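Side-chain contacts in arylsulfatase (Pseudoalteromonas sp. MB47, PDB 7AJ0), which probably removes sulfate groups from the algal polysaccharide fucoidan as a hexameric, calcium-binding, exo-acting sulfatase: residues T187-E192 against Q210-G215; A196-M199 against L204-K207; T430-R433 against K438-F441. All coordinates share one frame; numbering follows the deposited sequence.

Contact 1: residues T187-E192 against Q210-G215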
loop_
_atom_site.group_PDB
_atom_site.type_symbol
_atom_site.label_atom_id
_atom_site.label_comp_id
_atom_site.label_asym_id
_atom_site.label_seq_id
_atom_site.Cartn_x
_atom_site.Cartn_y
_atom_site.Cartn_z
ATOM N N THR A 187 -31.341 7.217 -16.645
ATOM C CA THR A 187 -30.918 8.454 -15.998
ATOM C C THR A 187 -29.697 9.080 -16.656
ATOM O O THR A 187 -29.491 10.291 -16.515
ATOM C CB THR A 187 -30.633 8.200 -14.515
ATOM O OG1 THR A 187 -29.645 7.172 -14.380
ATOM C CG2 THR A 187 -31.906 7.775 -13.794
ATOM N N GLN A 188 -28.887 8.298 -17.372
ATOM C CA GLN A 188 -27.741 8.877 -18.065
ATOM C C GLN A 188 -28.168 9.864 -19.145
ATOM O O GLN A 188 -27.350 10.684 -19.578
ATOM C CB GLN A 188 -26.878 7.774 -18.678
ATOM C CG GLN A 188 -27.573 6.960 -19.752
ATOM C CD GLN A 188 -26.713 5.827 -20.277
ATOM O OE1 GLN A 188 -25.498 5.807 -20.078
ATOM N NE2 GLN A 188 -27.342 4.871 -20.949
ATOM N N PHE A 189 -29.425 9.810 -19.585
ATOM C CA PHE A 189 -29.951 10.740 -20.574
ATOM C C PHE A 189 -30.830 11.819 -19.953
ATOM O O PHE A 189 -31.483 12.568 -20.687
ATOM C CB PHE A 189 -30.741 9.980 -21.645
ATOM C CG PHE A 189 -29.904 9.041 -22.466
ATOM C CD1 PHE A 189 -29.038 9.528 -23.430
ATOM C CD2 PHE A 189 -29.985 7.672 -22.276
ATOM C CE1 PHE A 189 -28.266 8.666 -24.188
ATOM C CE2 PHE A 189 -29.214 6.806 -23.028
ATOM C CZ PHE A 189 -28.355 7.303 -23.985
ATOM N N LEU A 190 -30.854 11.923 -18.627
ATOM C CA LEU A 190 -31.691 12.889 -17.926
ATOM C C LEU A 190 -30.904 13.865 -17.067
ATOM O O LEU A 190 -31.262 15.043 -16.994
ATOM C CB LEU A 190 -32.705 12.153 -17.037
ATOM C CG LEU A 190 -33.653 11.182 -17.740
ATOM C CD1 LEU A 190 -34.527 10.459 -16.716
ATOM C CD2 LEU A 190 -34.506 11.912 -18.766
ATOM N N VAL A 191 -29.842 13.410 -16.406
ATOM C CA VAL A 191 -29.068 14.261 -15.498
ATOM C C VAL A 191 -27.955 14.880 -16.338
ATOM O O VAL A 191 -26.871 14.317 -16.494
ATOM C CB VAL A 191 -28.538 13.481 -14.298
ATOM C CG1 VAL A 191 -28.074 14.437 -13.210
ATOM C CG2 VAL A 191 -29.607 12.537 -13.771
ATOM N N GLU A 192 -28.228 16.072 -16.874
ATOM C CA GLU A 192 -27.326 16.688 -17.841
ATOM C C GLU A 192 -25.924 16.869 -17.270
ATOM O O GLU A 192 -24.933 16.468 -17.891
ATOM C CB GLU A 192 -27.897 18.034 -18.292
ATOM C CG GLU A 192 -27.119 18.704 -19.406
ATOM C CD GLU A 192 -27.520 20.152 -19.597
ATOM O OE1 GLU A 192 -28.435 20.422 -20.407
ATOM O OE2 GLU A 192 -26.926 21.022 -18.922
ATOM N N GLN A 210 -29.873 7.688 -29.623
ATOM C CA GLN A 210 -30.620 6.795 -30.499
ATOM C C GLN A 210 -30.871 5.434 -29.861
ATOM O O GLN A 210 -31.760 4.709 -30.314
ATOM C CB GLN A 210 -29.879 6.624 -31.825
ATOM C CG GLN A 210 -30.076 7.783 -32.788
ATOM C CD GLN A 210 -29.099 7.756 -33.944
ATOM O OE1 GLN A 210 -28.003 8.313 -33.857
ATOM N NE2 GLN A 210 -29.488 7.107 -35.035
ATOM N N LEU A 211 -30.108 5.072 -28.827
ATOM C CA LEU A 211 -30.346 3.857 -28.056
ATOM C C LEU A 211 -30.965 4.164 -26.694
ATOM O O LEU A 211 -30.966 3.310 -25.803
ATOM C CB LEU A 211 -29.042 3.077 -27.886
ATOM C CG LEU A 211 -28.378 2.619 -29.186
ATOM C CD1 LEU A 211 -27.037 1.961 -28.904
ATOM C CD2 LEU A 211 -29.280 1.667 -29.964
ATOM N N ARG A 212 -31.489 5.367 -26.521
ATOM C CA ARG A 212 -32.138 5.745 -25.269
ATOM C C ARG A 212 -33.434 4.964 -25.096
ATOM O O ARG A 212 -34.269 4.954 -26.006
ATOM C CB ARG A 212 -32.404 7.251 -25.289
ATOM C CG ARG A 212 -33.267 7.802 -24.172
ATOM C CD ARG A 212 -33.871 9.146 -24.604
ATOM N NE ARG A 212 -34.592 9.813 -23.524
ATOM C CZ ARG A 212 -34.348 11.052 -23.096
ATOM N NH1 ARG A 212 -33.402 11.797 -23.657
ATOM N NH2 ARG A 212 -35.070 11.553 -22.104
ATOM N N PRO A 213 -33.647 4.311 -23.951
ATOM C CA PRO A 213 -34.932 3.633 -23.734
ATOM C C PRO A 213 -36.077 4.633 -23.680
ATOM O O PRO A 213 -35.938 5.742 -23.157
ATOM C CB PRO A 213 -34.739 2.916 -22.391
ATOM C CG PRO A 213 -33.678 3.701 -21.692
ATOM C CD PRO A 213 -32.760 4.211 -22.774
ATOM N N GLU A 214 -37.226 4.227 -24.224
ATOM C CA GLU A 214 -38.361 5.137 -24.317
ATOM C C GLU A 214 -39.156 5.216 -23.020
ATOM O O GLU A 214 -39.756 6.259 -22.735
ATOM C CB GLU A 214 -39.275 4.711 -25.469
ATOM C CG GLU A 214 -38.671 4.959 -26.843
ATOM C CD GLU A 214 -39.590 4.545 -27.976
ATOM O OE1 GLU A 214 -40.415 3.630 -27.774
ATOM O OE2 GLU A 214 -39.487 5.140 -29.070
ATOM N N GLY A 215 -39.174 4.151 -22.229
ATOM C CA GLY A 215 -39.909 4.163 -20.977
ATOM C C GLY A 215 -40.196 2.744 -20.514
ATOM O O GLY A 215 -39.501 1.802 -20.889
#
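The ring of Phe189 carries the side chain of Arg212 over one face. Arg212 CB stands 4.0 Å from the centroid of the Phe189 ring, 15° off the ring normal, in a CH-pi contact. It is displaced toward the rim on the CD2 and CE2 side. The next carbon follows the ring back toward its root, with Arg212 CG 3.8 Å from Phe189 CD2. The two side chains run past each other in opposite directions. The guanidinium therefore ends near the backbone of Phe189, and one of its faces is covered by Phe189 CB, 3.7 Å above the plane. Ring and guanidinium planes are 24° apart. It is thus the aliphatic part of the arginine, not its charge, that lies over the aromatic face. The extended chain from CG to NE gives the reach, and CG anti to the backbone N (chi1 171°) sends it along the ring. At the far end Leu190 CD2 meets Arg212 NH2 obliquely at 3.4 Å, the two side chains crossing at about a right angle. Phe189 O is 3.6 Å from Arg212 NH1, close but not hydrogen-bonded. Pro213 adds a looser touch, its CD 4.4 Å from Phe189 CE2. With an alanine here in place of Arg212, CG and the guanidinium are gone, which would probably uncover part of the Phe189 ring and leave Leu190 CD2 without its neighbour. Ala208 also packs on Phe189, and Tyr205 on Arg212. Thr187 O accepts from both Leu190 N and Val191 N, which holds the turn that presents Phe189 and Leu190. The two loops form the base of the helical segment between helix 183-187 and strand 215-220 of the sulfatase domain, where neighbouring subunits come within reach.

Contact 2: residues A196-M199 against L204-K207; sequences ADMM and LYTK
Two Met-aromatic contacts join the short consecutive helices 196-199 and 202-208 of the sulfatase domain, a member of the alkaline phosphatase superfamily, at a subunit interface. Both sulfurs meet the ring of Tyr205. Met198 SD lies at the ring edge, near its plane, 4.0 Å from Tyr205 CD1. Met199 SD approaches obliquely and is 3.7 Å from Tyr205 CE1. The ring of Tyr205 is carried out to both methionines by its first torsion, which sets CG opposite the backbone N (chi1 174°). Met199 points away from the other helix at its CB, but bends at chi2 and chi3 bring its sulfur back to the ring. The backbones also come near, with CA atoms of Met198 and Tyr205 5.4 Å apart. Leu204 packs beside this pair, its CG 4.4 Å from Met198 CG. A second subunit packs here too: its Leu435 lies on Leu204 and its Trp487 on Met198. Asp197 OD2 is hydrogen-bonded to Tyr437 OH of that same subunit. At the root of the ring, Tyr205 CB is 3.2 Å from Met198 O, while Leu204 CD2 reaches Asp197 O at 3.5 Å.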
loop_
_atom_site.group_PDB
_atom_site.type_symbol
_atom_site.label_atom_id
_atom_site.label_comp_id
_atom_site.label_asym_id
_atom_site.label_seq_id
_atom_site.Cartn_x
_atom_site.Cartn_y
_atom_site.Cartn_z
ATOM N N ALA A 196 -22.291 15.181 -18.432
ATOM C CA ALA A 196 -22.190 16.315 -19.344
ATOM C C ALA A 196 -21.311 16.018 -20.552
ATOM O O ALA A 196 -21.554 16.561 -21.637
ATOM C CB ALA A 196 -21.650 17.538 -18.596
ATOM N N ASP A 197 -20.283 15.179 -20.392
ATOM C CA ASP A 197 -19.408 14.865 -21.517
ATOM C C ASP A 197 -20.180 14.280 -22.692
ATOM O O ASP A 197 -19.718 14.369 -23.835
ATOM C CB ASP A 197 -18.312 13.889 -21.084
ATOM C CG ASP A 197 -18.870 12.598 -20.520
ATOM O OD1 ASP A 197 -19.928 12.644 -19.860
ATOM O OD2 ASP A 197 -18.250 11.535 -20.734
ATOM N N MET A 198 -21.342 13.685 -22.436
ATOM C CA MET A 198 -22.231 13.175 -23.473
ATOM C C MET A 198 -23.460 14.043 -23.681
ATOM O O MET A 198 -23.899 14.216 -24.818
ATOM C CB MET A 198 -22.669 11.747 -23.123
ATOM C CG MET A 198 -23.584 11.098 -24.147
ATOM S SD MET A 198 -25.338 11.279 -23.758
ATOM C CE MET A 198 -25.504 10.145 -22.383
ATOM N N MET A 199 -24.010 14.623 -22.612
ATOM C CA MET A 199 -25.289 15.318 -22.709
ATOM C C MET A 199 -25.152 16.701 -23.333
ATOM O O MET A 199 -26.034 17.129 -24.087
ATOM C CB MET A 199 -25.922 15.422 -21.321
ATOM C CG MET A 199 -26.457 14.101 -20.797
ATOM S SD MET A 199 -27.919 13.557 -21.705
ATOM C CE MET A 199 -29.195 14.521 -20.898
ATOM N N LEU A 204 -22.207 13.987 -29.908
ATOM C CA LEU A 204 -22.163 12.743 -29.143
ATOM C C LEU A 204 -23.536 12.397 -28.581
ATOM O O LEU A 204 -23.916 11.222 -28.536
ATOM C CB LEU A 204 -21.130 12.863 -28.026
ATOM C CG LEU A 204 -20.593 11.580 -27.397
ATOM C CD1 LEU A 204 -20.073 10.619 -28.448
ATOM C CD2 LEU A 204 -19.491 11.924 -26.398
ATOM N N TYR A 205 -24.299 13.408 -28.158
ATOM C CA TYR A 205 -25.643 13.151 -27.653
ATOM C C TYR A 205 -26.555 12.620 -28.752
ATOM O O TYR A 205 -27.332 11.685 -28.526
ATOM C CB TYR A 205 -26.231 14.425 -27.047
ATOM C CG TYR A 205 -27.676 14.270 -26.643
ATOM C CD1 TYR A 205 -28.018 13.661 -25.444
ATOM C CD2 TYR A 205 -28.701 14.719 -27.466
ATOM C CE1 TYR A 205 -29.337 13.507 -25.073
ATOM C CE2 TYR A 205 -30.025 14.570 -27.102
ATOM C CZ TYR A 205 -30.337 13.963 -25.904
ATOM O OH TYR A 205 -31.654 13.813 -25.537
ATOM N N THR A 206 -26.475 13.204 -29.950
ATOM C CA THR A 206 -27.308 12.742 -31.055
ATOM C C THR A 206 -27.077 11.264 -31.340
ATOM O O THR A 206 -28.022 10.527 -31.644
ATOM C CB THR A 206 -27.027 13.574 -32.306
ATOM O OG1 THR A 206 -27.458 14.923 -32.093
ATOM C CG2 THR A 206 -27.747 12.990 -33.512
ATOM N N LYS A 207 -25.826 10.811 -31.246
ATOM C CA LYS A 207 -25.529 9.407 -31.509
ATOM C C LYS A 207 -26.018 8.516 -30.373
ATOM O O LYS A 207 -26.727 7.531 -30.606
ATOM C CB LYS A 207 -24.026 9.223 -31.725
ATOM C CG LYS A 207 -23.512 9.825 -33.020
ATOM C CD LYS A 207 -21.995 9.735 -33.108
ATOM C CE LYS A 207 -21.485 10.283 -34.431
ATOM N NZ LYS A 207 -20.015 10.522 -34.404
#

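Contact 3: residues T430-R433 against K438-F441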
loop_
_atom_site.group_PDB
_atom_site.type_symbol
_atom_site.label_atom_id
_atom_site.label_comp_id
_atom_site.label_asym_id
_atom_site.label_seq_id
_atom_site.Cartn_x
_atom_site.Cartn_y
_atom_site.Cartn_z
ATOM N N THR A 430 -14.767 -18.487 -8.706
ATOM C CA THR A 430 -13.887 -17.786 -7.783
ATOM C C THR A 430 -13.918 -18.324 -6.363
ATOM O O THR A 430 -12.881 -18.316 -5.696
ATOM C CB THR A 430 -14.240 -16.291 -7.745
ATOM O OG1 THR A 430 -15.584 -16.122 -7.273
ATOM C CG2 THR A 430 -14.118 -15.675 -9.133
ATOM N N ALA A 431 -15.062 -18.792 -5.877
ATOM C CA ALA A 431 -15.145 -19.183 -4.479
ATOM C C ALA A 431 -16.356 -20.069 -4.254
ATOM O O ALA A 431 -17.256 -20.154 -5.093
ATOM C CB ALA A 431 -15.213 -17.952 -3.564
ATOM N N LEU A 432 -16.355 -20.738 -3.103
ATOM C CA LEU A 432 -17.504 -21.486 -2.620
ATOM C C LEU A 432 -17.600 -21.288 -1.115
ATOM O O LEU A 432 -16.634 -20.891 -0.458
ATOM C CB LEU A 432 -17.404 -22.977 -2.962
ATOM C CG LEU A 432 -16.250 -23.777 -2.357
ATOM C CD1 LEU A 432 -16.561 -24.267 -0.951
ATOM C CD2 LEU A 432 -15.900 -24.951 -3.268
ATOM N N ARG A 433 -18.787 -21.556 -0.574
ATOM C CA ARG A 433 -18.990 -21.587 0.865
ATOM C C ARG A 433 -19.519 -22.957 1.265
ATOM O O ARG A 433 -20.438 -23.486 0.633
ATOM C CB ARG A 433 -19.961 -20.514 1.355
ATOM C CG ARG A 433 -20.202 -20.630 2.857
ATOM C CD ARG A 433 -21.053 -19.520 3.429
ATOM N NE ARG A 433 -21.427 -19.830 4.807
ATOM C CZ ARG A 433 -22.129 -19.027 5.598
ATOM N NH1 ARG A 433 -22.535 -17.849 5.154
ATOM N NH2 ARG A 433 -22.422 -19.405 6.834
ATOM N N LYS A 438 -15.553 -19.884 4.023
ATOM C CA LYS A 438 -15.518 -19.253 2.709
ATOM C C LYS A 438 -14.144 -19.500 2.101
ATOM O O LYS A 438 -13.133 -19.048 2.647
ATOM C CB LYS A 438 -15.808 -17.758 2.836
ATOM C CG LYS A 438 -15.658 -16.955 1.558
ATOM C CD LYS A 438 -16.805 -17.196 0.600
ATOM C CE LYS A 438 -16.748 -16.223 -0.566
ATOM N NZ LYS A 438 -16.885 -14.799 -0.139
ATOM N N ILE A 439 -14.106 -20.217 0.980
ATOM C CA ILE A 439 -12.859 -20.590 0.318
ATOM C C ILE A 439 -12.792 -19.861 -1.017
ATOM O O ILE A 439 -13.693 -20.002 -1.855
ATOM C CB ILE A 439 -12.757 -22.109 0.117
ATOM C CG1 ILE A 439 -12.948 -22.845 1.444
ATOM C CG2 ILE A 439 -11.412 -22.479 -0.490
ATOM C CD1 ILE A 439 -14.366 -23.309 1.680
ATOM N N HIS A 440 -11.727 -19.090 -1.218
ATOM C CA HIS A 440 -11.528 -18.331 -2.444
ATOM C C HIS A 440 -10.439 -18.982 -3.287
ATOM O O HIS A 440 -9.331 -19.230 -2.798
ATOM C CB HIS A 440 -11.131 -16.880 -2.150
ATOM C CG HIS A 440 -12.166 -16.102 -1.403
ATOM N ND1 HIS A 440 -12.963 -15.153 -2.004
ATOM C CD2 HIS A 440 -12.520 -16.120 -0.096
ATOM C CE1 HIS A 440 -13.769 -14.624 -1.102
ATOM N NE2 HIS A 440 -13.522 -15.194 0.064
ATOM N N PHE A 441 -10.754 -19.246 -4.552
ATOM C CA PHE A 441 -9.761 -19.690 -5.520
ATOM C C PHE A 441 -9.314 -18.569 -6.443
ATOM O O PHE A 441 -8.232 -18.664 -7.032
ATOM C CB PHE A 441 -10.323 -20.856 -6.336
ATOM C CG PHE A 441 -10.809 -21.998 -5.487
ATOM C CD1 PHE A 441 -9.937 -22.985 -5.063
ATOM C CD2 PHE A 441 -12.136 -22.071 -5.096
ATOM C CE1 PHE A 441 -10.382 -24.030 -4.273
ATOM C CE2 PHE A 441 -12.585 -23.113 -4.305
ATOM C CZ PHE A 441 -11.708 -24.093 -3.894
#
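Leu432 and Ile439 face each other in the tight part of the contact. They form an antiparallel hydrogen-bonded pair. Ile439 N gives a nearly straight bond to Leu432 O (3.0 Å, 171° at the hydrogen), and Leu432 N returns one to Ile439 O. Their side chains lie alongside each other and point the same way, with Leu432 CD1 3.6 Å from Ile439 CD1. Leu432 CG sits between the backbone N and the carbonyl carbon (chi1 63°), which brings CD1 to Ile439 and CD2 to Phe441. There CD2 of Leu432 meets the edge of the Phe441 ring, 3.9 Å from Phe441 CE2. Helix 489-505 covers this face, with Phe495 on Leu432, Ala492 on Ile439 and Met496 on Phe441. The strands are the two arms of a beta hairpin, inside a four-stranded antiparallel sheet. On the neighbouring strand Met423 faces both Thr430 and Ala431, a classic beta bulge. At the bulge, Phe441 N bonds to Thr430 O at 2.6 Å, with the donor tilted 21° from the carbonyl plane. The other face holds Ala431, Arg433, Lys438 and His440. Ala431 CB sits over one face of the His440 imidazole, 4.3 Å from its centroid in a CH-pi contact, and 3.8 Å from Lys438 CE. The polar ends are used beyond the hairpin: Lys438 NZ makes salt bridges to Glu350 and Glu476, His440 NE2 is hydrogen-bonded to Glu476, and Arg433 makes a salt bridge to Asp436. Packing thins toward Arg433. It faces Lys438 as a non-hydrogen-bonded pair, and its extended side chain comes no nearer than 4.6 Å to segment 438-441. At the other end Phe441 is partly exposed.

Overall arrangement
Contacts 1 and 2 form one neighbourhood, their centres 11 Å apart. Contact 2 lies in the chain between the two segments of contact 1. The methionine ends join them: Met198 CE is 3.6 Å from Phe189 CE1. Contact 3 is remote, its nearest atoms about 27 Å from contact 1 and about 30 Å from contact 2. The assembly still relates them. Leu435 and Tyr437, which lie between the two segments of contact 3 in the chain, reach contact 2 from a second subunit. No other chain touches the segments of contact 3 itself. None of the three contacts supplies a ligand to the calcium ion, which is bound by Asp60, Asp61, Cys102, Asp325 and Asn326.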